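Local structure of binary enterotoxin of Clostridium perfringens component a (Clostridium perfringens, 5WTZ) at residues Lys102-Glu110 / Ala122-Ile130; Tyr391-Tyr401 / Asn412-Ile421. The protein probably transfers ADP-ribose from NAD+ to actin, as the enzymatic component of a two-part clostridial enterotoxin. All coordinates share one frame; numbering follows the deposited sequence.

Contact 1 (Lys102-Glu110 / Ala122-Ile130); sequences KFGFNQNLE and AINNFAKKI
Phe126 of the helix drives the edge of its ring between Phe103 and Phe105 of the loop, and these three aromatic side chains bury the largest areas of the contact. With CG anti to the backbone N (chi1 -174°), the Phe126 ring leans out from the helix, its CD1 over one face of Phe105 and its CZ over a face of Phe103. Both pairs are edge-to-face stacks, with centroids 5.1 Å apart for Phe105 and Phe126 and 5.7 Å for Phe103 and Phe126. Phe126 CB adds a CH-pi contact above the Phe105 ring, 4.0 Å from its centroid.

One turn farther along the helix, Ile130 CG2 meets Phe103 CD1. The chain of Lys129 runs past Phe105, CB lying 3.8 Å from Phe105 CD1, and bends at chi2 and chi4 to bring NZ within 2.8 Å of Phe103 O; NZ also reaches Asp396 O, probably as a second hydrogen bond. At the other end Asn125 ND2 donates an almost straight bond (175°) to a lone pair of Gln107 OE1 at 2.9 Å, while Leu109 CD2 packs on Ala122 and Ile123.

Ile156, Leu193 and Val206 continue the apolar packing around Phe126. The arrangement is an aromatic cluster by which a connecting loop and its following helix pack against the beta-sheet of the N-terminal ADP-ribosyltransferase-like domain.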
loop_
_atom_site.group_PDB
_atom_site.type_symbol
_atom_site.label_atom_id
_atom_site.label_comp_id
_atom_site.label_asym_id
_atom_site.label_seq_id
_atom_site.Cartn_x
_atom_site.Cartn_y
_atom_site.Cartn_z
ATOM N N LYS A 102 7.413 -5.005 8.280
ATOM C CA LYS A 102 6.166 -4.298 8.011
ATOM C C LYS A 102 6.309 -2.786 8.200
ATOM O O LYS A 102 5.380 -2.025 7.926
ATOM C CB LYS A 102 5.028 -4.822 8.886
ATOM C CG LYS A 102 4.201 -5.924 8.224
ATOM C CD LYS A 102 3.421 -5.399 7.019
ATOM C CE LYS A 102 2.294 -4.460 7.446
ATOM N NZ LYS A 102 1.486 -3.929 6.302
ATOM N N PHE A 103 7.465 -2.338 8.684
ATOM C CA PHE A 103 7.718 -0.909 8.730
ATOM C C PHE A 103 8.874 -0.576 7.799
ATOM O O PHE A 103 9.375 0.543 7.795
ATOM C CB PHE A 103 7.984 -0.455 10.170
ATOM C CG PHE A 103 6.745 -0.445 11.023
ATOM C CD1 PHE A 103 5.874 0.637 10.972
ATOM C CD2 PHE A 103 6.444 -1.519 11.861
ATOM C CE1 PHE A 103 4.719 0.650 11.747
ATOM C CE2 PHE A 103 5.291 -1.515 12.627
ATOM C CZ PHE A 103 4.434 -0.432 12.577
ATOM N N GLY A 104 9.281 -1.567 7.007
ATOM C CA GLY A 104 10.379 -1.407 6.080
ATOM C C GLY A 104 11.685 -1.112 6.789
ATOM O O GLY A 104 12.546 -0.413 6.264
ATOM N N PHE A 105 11.830 -1.661 7.989
ATOM C CA PHE A 105 12.986 -1.386 8.829
ATOM C C PHE A 105 13.824 -2.657 8.918
ATOM O O PHE A 105 13.313 -3.707 9.312
ATOM C CB PHE A 105 12.537 -0.925 10.217
ATOM C CG PHE A 105 13.626 -0.295 11.044
ATOM C CD1 PHE A 105 14.194 0.916 10.666
ATOM C CD2 PHE A 105 14.051 -0.893 12.231
ATOM C CE1 PHE A 105 15.199 1.505 11.448
ATOM C CE2 PHE A 105 15.035 -0.307 13.006
ATOM C CZ PHE A 105 15.611 0.892 12.613
ATOM N N ASN A 106 15.099 -2.580 8.543
ATOM C CA ASN A 106 15.931 -3.787 8.513
ATOM C C ASN A 106 16.952 -3.881 9.655
ATOM O O ASN A 106 17.607 -4.909 9.812
ATOM C CB ASN A 106 16.654 -3.914 7.157
ATOM C CG ASN A 106 17.131 -2.575 6.601
ATOM O OD1 ASN A 106 17.503 -1.672 7.351
ATOM N ND2 ASN A 106 17.137 -2.452 5.269
ATOM N N GLN A 107 17.064 -2.826 10.461
ATOM C CA GLN A 107 17.982 -2.816 11.594
ATOM C C GLN A 107 17.392 -3.537 12.798
ATOM O O GLN A 107 16.195 -3.429 13.079
ATOM C CB GLN A 107 18.348 -1.380 11.982
ATOM C CG GLN A 107 19.347 -1.295 13.137
ATOM C CD GLN A 107 19.909 0.101 13.327
ATOM O OE1 GLN A 107 19.339 1.075 12.841
ATOM N NE2 GLN A 107 21.037 0.204 14.022
ATOM N N ASN A 108 18.242 -4.256 13.524
ATOM C CA ASN A 108 17.815 -4.958 14.720
ATOM C C ASN A 108 17.529 -3.990 15.864
ATOM O O ASN A 108 18.365 -3.148 16.190
ATOM C CB ASN A 108 18.881 -5.969 15.140
ATOM C CG ASN A 108 18.300 -7.154 15.886
ATOM O OD1 ASN A 108 17.547 -6.994 16.849
ATOM N ND2 ASN A 108 18.637 -8.357 15.432
ATOM N N LEU A 109 16.354 -4.110 16.477
ATOM C CA LEU A 109 15.988 -3.231 17.591
ATOM C C LEU A 109 16.505 -3.743 18.929
ATOM O O LEU A 109 16.618 -2.986 19.898
ATOM C CB LEU A 109 14.472 -3.054 17.651
ATOM C CG LEU A 109 13.912 -2.064 16.639
ATOM C CD1 LEU A 109 12.402 -2.203 16.526
ATOM C CD2 LEU A 109 14.317 -0.647 17.053
ATOM N N GLU A 110 16.822 -5.031 18.983
ATOM C CA GLU A 110 17.354 -5.626 20.196
ATOM C C GLU A 110 18.790 -5.165 20.393
ATOM O O GLU A 110 19.602 -5.249 19.474
ATOM C CB GLU A 110 17.281 -7.156 20.126
ATOM C CG GLU A 110 16.384 -7.769 21.186
ATOM C CD GLU A 110 15.965 -9.194 20.867
ATOM O OE1 GLU A 110 16.830 -9.994 20.453
ATOM O OE2 GLU A 110 14.768 -9.513 21.038
ATOM N N ALA A 122 19.275 2.236 17.317
ATOM C CA ALA A 122 18.335 1.530 16.465
ATOM C C ALA A 122 16.954 2.166 16.565
ATOM O O ALA A 122 16.335 2.477 15.545
ATOM C CB ALA A 122 18.276 0.042 16.825
ATOM N N ILE A 123 16.472 2.386 17.781
ATOM C CA ILE A 123 15.134 2.955 17.899
ATOM C C ILE A 123 15.090 4.416 17.420
ATOM O O ILE A 123 14.039 4.883 16.981
ATOM C CB ILE A 123 14.586 2.832 19.345
ATOM C CG1 ILE A 123 13.062 3.010 19.333
ATOM C CG2 ILE A 123 15.280 3.804 20.294
ATOM C CD1 ILE A 123 12.369 2.526 20.567
ATOM N N ASN A 124 16.212 5.133 17.468
ATOM C CA ASN A 124 16.229 6.485 16.912
ATOM C C ASN A 124 16.117 6.443 15.399
ATOM O O ASN A 124 15.451 7.274 14.800
ATOM C CB ASN A 124 17.487 7.245 17.322
ATOM C CG ASN A 124 17.332 7.931 18.659
ATOM O OD1 ASN A 124 16.225 8.296 19.057
ATOM N ND2 ASN A 124 18.436 8.084 19.376
ATOM N N ASN A 125 16.768 5.468 14.780
ATOM C CA ASN A 125 16.634 5.291 13.345
ATOM C C ASN A 125 15.213 4.870 12.992
ATOM O O ASN A 125 14.664 5.282 11.967
ATOM C CB ASN A 125 17.649 4.266 12.826
ATOM C CG ASN A 125 19.077 4.793 12.858
ATOM O OD1 ASN A 125 19.307 6.001 12.817
ATOM N ND2 ASN A 125 20.038 3.890 12.911
ATOM N N PHE A 126 14.619 4.061 13.859
ATOM C CA PHE A 126 13.258 3.575 13.668
ATOM C C PHE A 126 12.285 4.746 13.726
ATOM O O PHE A 126 11.367 4.826 12.914
ATOM C CB PHE A 126 12.917 2.516 14.723
ATOM C CG PHE A 126 11.575 1.842 14.531
ATOM C CD1 PHE A 126 11.309 1.074 13.406
ATOM C CD2 PHE A 126 10.601 1.932 15.521
ATOM C CE1 PHE A 126 10.069 0.431 13.250
ATOM C CE2 PHE A 126 9.360 1.310 15.370
ATOM C CZ PHE A 126 9.102 0.537 14.245
ATOM N N ALA A 127 12.510 5.665 14.658
ATOM C CA ALA A 127 11.699 6.881 14.754
ATOM C C ALA A 127 11.661 7.651 13.432
ATOM O O ALA A 127 10.604 8.114 13.005
ATOM C CB ALA A 127 12.213 7.778 15.874
ATOM N N LYS A 128 12.811 7.777 12.775
ATOM C CA LYS A 128 12.859 8.498 11.523
ATOM C C LYS A 128 12.141 7.702 10.431
ATOM O O LYS A 128 11.346 8.264 9.657
ATOM C CB LYS A 128 14.311 8.787 11.126
ATOM C CG LYS A 128 15.010 9.778 12.045
ATOM C CD LYS A 128 16.456 10.027 11.625
ATOM C CE LYS A 128 17.156 11.015 12.560
ATOM N NZ LYS A 128 16.537 12.377 12.532
ATOM N N LYS A 129 12.399 6.397 10.389
ATOM C CA LYS A 129 11.861 5.536 9.343
ATOM C C LYS A 129 10.324 5.495 9.344
ATOM O O LYS A 129 9.714 5.514 8.274
ATOM C CB LYS A 129 12.423 4.119 9.473
ATOM C CG LYS A 129 11.896 3.142 8.424
ATOM C CD LYS A 129 12.191 3.626 6.999
ATOM C CE LYS A 129 11.577 2.688 5.936
ATOM N NZ LYS A 129 10.088 2.582 5.994
ATOM N N ILE A 130 9.701 5.471 10.525
ATOM C CA ILE A 130 8.234 5.404 10.595
ATOM C C ILE A 130 7.516 6.757 10.440
ATOM O O ILE A 130 6.288 6.797 10.274
ATOM C CB ILE A 130 7.761 4.760 11.925
ATOM C CG1 ILE A 130 8.120 5.642 13.128
ATOM C CG2 ILE A 130 8.313 3.322 12.060
ATOM C CD1 ILE A 130 7.511 5.146 14.462
#

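Contact 2 (Tyr391-Tyr401 / Asn412-Ile421); sequences YSYKIDNITEY and NKLIIDATLI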
loop_
_atom_site.group_PDB
_atom_site.type_symbol
_atom_site.label_atom_id
_atom_site.label_comp_id
_atom_site.label_asym_id
_atom_site.label_seq_id
_atom_site.Cartn_x
_atom_site.Cartn_y
_atom_site.Cartn_z
ATOM N N TYR A 391 11.173 14.981 -9.262
ATOM C CA TYR A 391 10.807 14.622 -7.885
ATOM C C TYR A 391 11.711 13.494 -7.431
ATOM O O TYR A 391 12.661 13.150 -8.128
ATOM C CB TYR A 391 9.341 14.192 -7.791
ATOM C CG TYR A 391 8.314 15.325 -7.776
ATOM C CD1 TYR A 391 8.167 16.159 -6.660
ATOM C CD2 TYR A 391 7.459 15.516 -8.856
ATOM C CE1 TYR A 391 7.206 17.184 -6.640
ATOM C CE2 TYR A 391 6.503 16.539 -8.856
ATOM C CZ TYR A 391 6.375 17.358 -7.742
ATOM O OH TYR A 391 5.417 18.353 -7.754
ATOM N N SER A 392 11.407 12.918 -6.271
ATOM C CA SER A 392 12.151 11.776 -5.736
ATOM C C SER A 392 11.210 10.750 -5.127
ATOM O O SER A 392 10.093 11.084 -4.730
ATOM C CB SER A 392 13.158 12.217 -4.674
ATOM O OG SER A 392 14.068 13.175 -5.183
ATOM N N TYR A 393 11.668 9.505 -5.058
ATOM C CA TYR A 393 10.980 8.453 -4.319
ATOM C C TYR A 393 11.638 8.272 -2.966
ATOM O O TYR A 393 12.858 8.113 -2.896
ATOM C CB TYR A 393 11.052 7.110 -5.035
ATOM C CG TYR A 393 10.425 6.992 -6.395
ATOM C CD1 TYR A 393 9.168 7.521 -6.678
ATOM C CD2 TYR A 393 11.089 6.300 -7.395
ATOM C CE1 TYR A 393 8.602 7.362 -7.939
ATOM C CE2 TYR A 393 10.540 6.138 -8.641
ATOM C CZ TYR A 393 9.301 6.665 -8.912
ATOM O OH TYR A 393 8.778 6.463 -10.154
ATOM N N LYS A 394 10.852 8.298 -1.894
ATOM C CA LYS A 394 11.335 7.844 -0.601
ATOM C C LYS A 394 10.829 6.407 -0.445
ATOM O O LYS A 394 9.615 6.169 -0.427
ATOM C CB LYS A 394 10.848 8.764 0.527
ATOM C CG LYS A 394 11.147 8.264 1.941
ATOM C CD LYS A 394 10.701 9.276 3.003
ATOM C CE LYS A 394 9.169 9.385 3.094
ATOM N NZ LYS A 394 8.551 8.260 3.872
ATOM N N ILE A 395 11.748 5.445 -0.371
ATOM C CA ILE A 395 11.353 4.033 -0.358
ATOM C C ILE A 395 10.934 3.623 1.059
ATOM O O ILE A 395 11.722 3.699 1.992
ATOM C CB ILE A 395 12.496 3.113 -0.874
ATOM C CG1 ILE A 395 13.021 3.592 -2.252
ATOM C CG2 ILE A 395 12.027 1.642 -0.934
ATOM C CD1 ILE A 395 12.030 3.535 -3.399
ATOM N N ASP A 396 9.672 3.223 1.211
ATOM C CA ASP A 396 9.066 3.011 2.520
ATOM C C ASP A 396 8.964 1.522 2.866
ATOM O O ASP A 396 9.157 1.123 4.017
ATOM C CB ASP A 396 7.662 3.629 2.566
ATOM C CG ASP A 396 7.654 5.112 2.301
ATOM O OD1 ASP A 396 8.548 5.829 2.815
ATOM O OD2 ASP A 396 6.722 5.563 1.591
ATOM N N ASN A 397 8.626 0.704 1.870
ATOM C CA ASN A 397 8.596 -0.738 2.085
ATOM C C ASN A 397 8.785 -1.513 0.793
ATOM O O ASN A 397 8.591 -0.992 -0.321
ATOM C CB ASN A 397 7.282 -1.167 2.750
ATOM C CG ASN A 397 7.461 -2.347 3.705
ATOM O OD1 ASN A 397 8.526 -2.967 3.775
ATOM N ND2 ASN A 397 6.413 -2.659 4.439
ATOM N N ILE A 398 9.153 -2.776 0.965
ATOM C CA ILE A 398 9.340 -3.685 -0.148
ATOM C C ILE A 398 8.686 -4.997 0.240
ATOM O O ILE A 398 9.041 -5.598 1.259
ATOM C CB ILE A 398 10.831 -3.870 -0.473
ATOM C CG1 ILE A 398 11.411 -2.563 -1.027
ATOM C CG2 ILE A 398 11.033 -5.023 -1.453
ATOM C CD1 ILE A 398 12.907 -2.545 -1.134
ATOM N N THR A 399 7.694 -5.418 -0.537
ATOM C CA THR A 399 6.911 -6.590 -0.187
ATOM C C THR A 399 6.861 -7.577 -1.354
ATOM O O THR A 399 6.333 -7.271 -2.426
ATOM C CB THR A 399 5.480 -6.205 0.224
ATOM O OG1 THR A 399 5.522 -5.314 1.345
ATOM C CG2 THR A 399 4.686 -7.434 0.599
ATOM N N GLU A 400 7.418 -8.762 -1.155
ATOM C CA GLU A 400 7.432 -9.743 -2.234
ATOM C C GLU A 400 6.098 -10.478 -2.350
ATOM O O GLU A 400 5.435 -10.745 -1.348
ATOM C CB GLU A 400 8.571 -10.738 -2.028
ATOM C CG GLU A 400 8.480 -11.488 -0.713
ATOM C CD GLU A 400 9.593 -12.498 -0.530
ATOM O OE1 GLU A 400 9.696 -13.420 -1.370
ATOM O OE2 GLU A 400 10.358 -12.371 0.455
ATOM N N TYR A 401 5.682 -10.784 -3.577
ATOM C CA TYR A 401 4.657 -11.812 -3.753
ATOM C C TYR A 401 4.970 -12.588 -5.013
ATOM O O TYR A 401 5.776 -12.157 -5.832
ATOM C CB TYR A 401 3.245 -11.211 -3.804
ATOM C CG TYR A 401 2.767 -10.813 -5.184
ATOM C CD1 TYR A 401 3.172 -9.618 -5.748
ATOM C CD2 TYR A 401 1.896 -11.636 -5.917
ATOM C CE1 TYR A 401 2.725 -9.230 -7.016
ATOM C CE2 TYR A 401 1.455 -11.262 -7.189
ATOM C CZ TYR A 401 1.875 -10.055 -7.721
ATOM O OH TYR A 401 1.457 -9.668 -8.973
ATOM N N ASN A 412 8.525 -14.267 -8.575
ATOM C CA ASN A 412 8.386 -13.306 -7.499
ATOM C C ASN A 412 8.515 -11.879 -8.023
ATOM O O ASN A 412 9.382 -11.569 -8.851
ATOM C CB ASN A 412 9.423 -13.547 -6.409
ATOM C CG ASN A 412 9.062 -14.702 -5.523
ATOM O OD1 ASN A 412 7.887 -14.943 -5.253
ATOM N ND2 ASN A 412 10.068 -15.424 -5.049
ATOM N N LYS A 413 7.639 -11.015 -7.530
ATOM C CA LYS A 413 7.674 -9.601 -7.856
ATOM C C LYS A 413 7.758 -8.778 -6.575
ATOM O O LYS A 413 7.427 -9.278 -5.489
ATOM C CB LYS A 413 6.447 -9.226 -8.686
ATOM C CG LYS A 413 6.392 -9.978 -10.026
ATOM C CD LYS A 413 5.237 -9.501 -10.896
ATOM C CE LYS A 413 5.442 -9.923 -12.351
ATOM N NZ LYS A 413 4.210 -9.678 -13.199
ATOM N N LEU A 414 8.208 -7.532 -6.688
ATOM C CA LEU A 414 8.338 -6.661 -5.517
ATOM C C LEU A 414 7.389 -5.477 -5.567
ATOM O O LEU A 414 7.436 -4.652 -6.480
ATOM C CB LEU A 414 9.774 -6.155 -5.372
ATOM C CG LEU A 414 10.838 -7.250 -5.252
ATOM C CD1 LEU A 414 12.228 -6.652 -5.162
ATOM C CD2 LEU A 414 10.566 -8.162 -4.046
ATOM N N ILE A 415 6.530 -5.409 -4.565
ATOM C CA ILE A 415 5.678 -4.257 -4.360
ATOM C C ILE A 415 6.490 -3.213 -3.599
ATOM O O ILE A 415 6.892 -3.444 -2.456
ATOM C CB ILE A 415 4.403 -4.659 -3.591
ATOM C CG1 ILE A 415 3.698 -5.800 -4.326
ATOM C CG2 ILE A 415 3.468 -3.451 -3.424
ATOM C CD1 ILE A 415 2.686 -6.549 -3.502
ATOM N N ILE A 416 6.754 -2.085 -4.241
ATOM C CA ILE A 416 7.651 -1.080 -3.668
ATOM C C ILE A 416 6.823 0.113 -3.219
ATOM O O ILE A 416 6.477 0.989 -4.017
ATOM C CB ILE A 416 8.740 -0.661 -4.679
ATOM C CG1 ILE A 416 9.490 -1.909 -5.174
ATOM C CG2 ILE A 416 9.704 0.340 -4.053
ATOM C CD1 ILE A 416 10.574 -1.626 -6.161
ATOM N N ASP A 417 6.467 0.113 -1.939
ATOM C CA ASP A 417 5.743 1.242 -1.358
ATOM C C ASP A 417 6.676 2.424 -1.224
ATOM O O ASP A 417 7.742 2.312 -0.623
ATOM C CB ASP A 417 5.163 0.867 0.002
ATOM C CG ASP A 417 3.881 0.077 -0.123
ATOM O OD1 ASP A 417 2.833 0.687 -0.413
ATOM O OD2 ASP A 417 3.931 -1.149 0.056
ATOM N N ALA A 418 6.283 3.555 -1.796
ATOM C CA ALA A 418 7.130 4.731 -1.786
ATOM C C ALA A 418 6.278 5.963 -1.575
ATOM O O ALA A 418 5.064 5.929 -1.774
ATOM C CB ALA A 418 7.913 4.849 -3.095
ATOM N N THR A 419 6.928 7.042 -1.160
ATOM C CA THR A 419 6.288 8.353 -1.056
ATOM C C THR A 419 6.980 9.311 -2.011
ATOM O O THR A 419 8.217 9.384 -2.017
ATOM C CB THR A 419 6.364 8.892 0.376
ATOM O OG1 THR A 419 5.775 7.938 1.283
ATOM C CG2 THR A 419 5.663 10.252 0.497
ATOM N N LEU A 420 6.207 10.037 -2.821
ATOM C CA LEU A 420 6.784 11.052 -3.691
ATOM C C LEU A 420 7.194 12.264 -2.856
ATOM O O LEU A 420 6.382 12.844 -2.116
ATOM C CB LEU A 420 5.807 11.478 -4.806
ATOM C CG LEU A 420 6.503 12.251 -5.950
ATOM C CD1 LEU A 420 7.199 11.282 -6.915
ATOM C CD2 LEU A 420 5.587 13.202 -6.734
ATOM N N ILE A 421 8.466 12.637 -2.946
ATOM C CA ILE A 421 8.932 13.808 -2.213
ATOM C C ILE A 421 9.560 14.842 -3.156
ATOM O O ILE A 421 10.152 14.550 -4.219
ATOM C CB ILE A 421 9.933 13.434 -1.091
ATOM C CG1 ILE A 421 11.188 12.789 -1.657
ATOM C CG2 ILE A 421 9.291 12.514 -0.025
ATOM C CD1 ILE A 421 12.262 12.661 -0.619
ATOM O OXT ILE A 421 9.446 16.035 -2.888
HETATM O O HOH W 1 12.512 15.658 -4.766
HETATM O O HOH W 2 5.785 -2.790 0.017
HETATM O O HOH W 3 7.134 -14.191 -2.761
HETATM O O HOH W 4 1.740 -8.589 -11.423
#
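With its CG anti to the carbonyl carbon (chi1 -59°), Asp396 turns its carboxylate across to Thr419, whose OG1 is likewise anti to its own carbonyl carbon (chi1 -56°). Thr419 OG1 donates to the syn lone pair of Asp396 OD2 at 2.6 Å. The other oxygen, Asp396 OD1, forms a salt bridge with Lys394 NZ at 2.7 Å, made possible by the bends at the end of the lysine chain, which lies alongside Thr419. Both carboxylate oxygens are thus engaged, which fixes the rotation of the group and would be expected to favour its ionised form.

Asp396 sits in a beta bulge. Ile395 pairs with Ala418 but Asn397 with Asp417, and Asp417 O accepts from both Asp396 N (2.8 Å) and Asn397 N (3.1 Å). On either side of the bulge the strands keep antiparallel pairing, from Tyr393 with Leu420 to Tyr401 with Lys413.

Near the C-terminus, Leu420 CD2 sits over a face of the Tyr391 ring, 3.7 Å from its centroid, in a CH-pi contact, while Ile421 O lies at the ring's edge. Ile395, Ile398, Leu414 and Ile416 form an apolar row on one face, and Phe326 of helix 320-330 packs on the last three. On the other face Tyr401 CD1 meets Ile415 CD1 at 3.8 Å, next to Ile57 and Phe61 of helix 36-61. A water there joins Thr399 OG1, Ile415 O and Asp417 OD2, and Asp417 OD1 is salt-bridged to Arg361.

This is a bulged antiparallel beta hairpin in the central sheet of an ADP-ribosyltransferase fold, with the Tyr393 side chain about 4 Å from that of the NAD-binding residue Arg299.

In the fold
Contact 1 is partly buried, its centre about 19 Å from the centre of the chain, whereas contact 2 is buried, about 9 Å from it, in the domain that binds NAD. Aromatic rings and apolar carbons dominate the former, with two side-chain hydrogen bonds crossing it; the latter rests on a ladder of backbone bonds, to which charged and hydroxyl groups are added at the bulge. Their centres are 16 Å apart, yet they touch: Lys129 NZ lies 2.6 Å from Asp396 O, a probable hydrogen bond, and Gly104 packs against Asn397. The bulge of contact 2 therefore meets the loop-helix unit of contact 1 where the two domains adjoin.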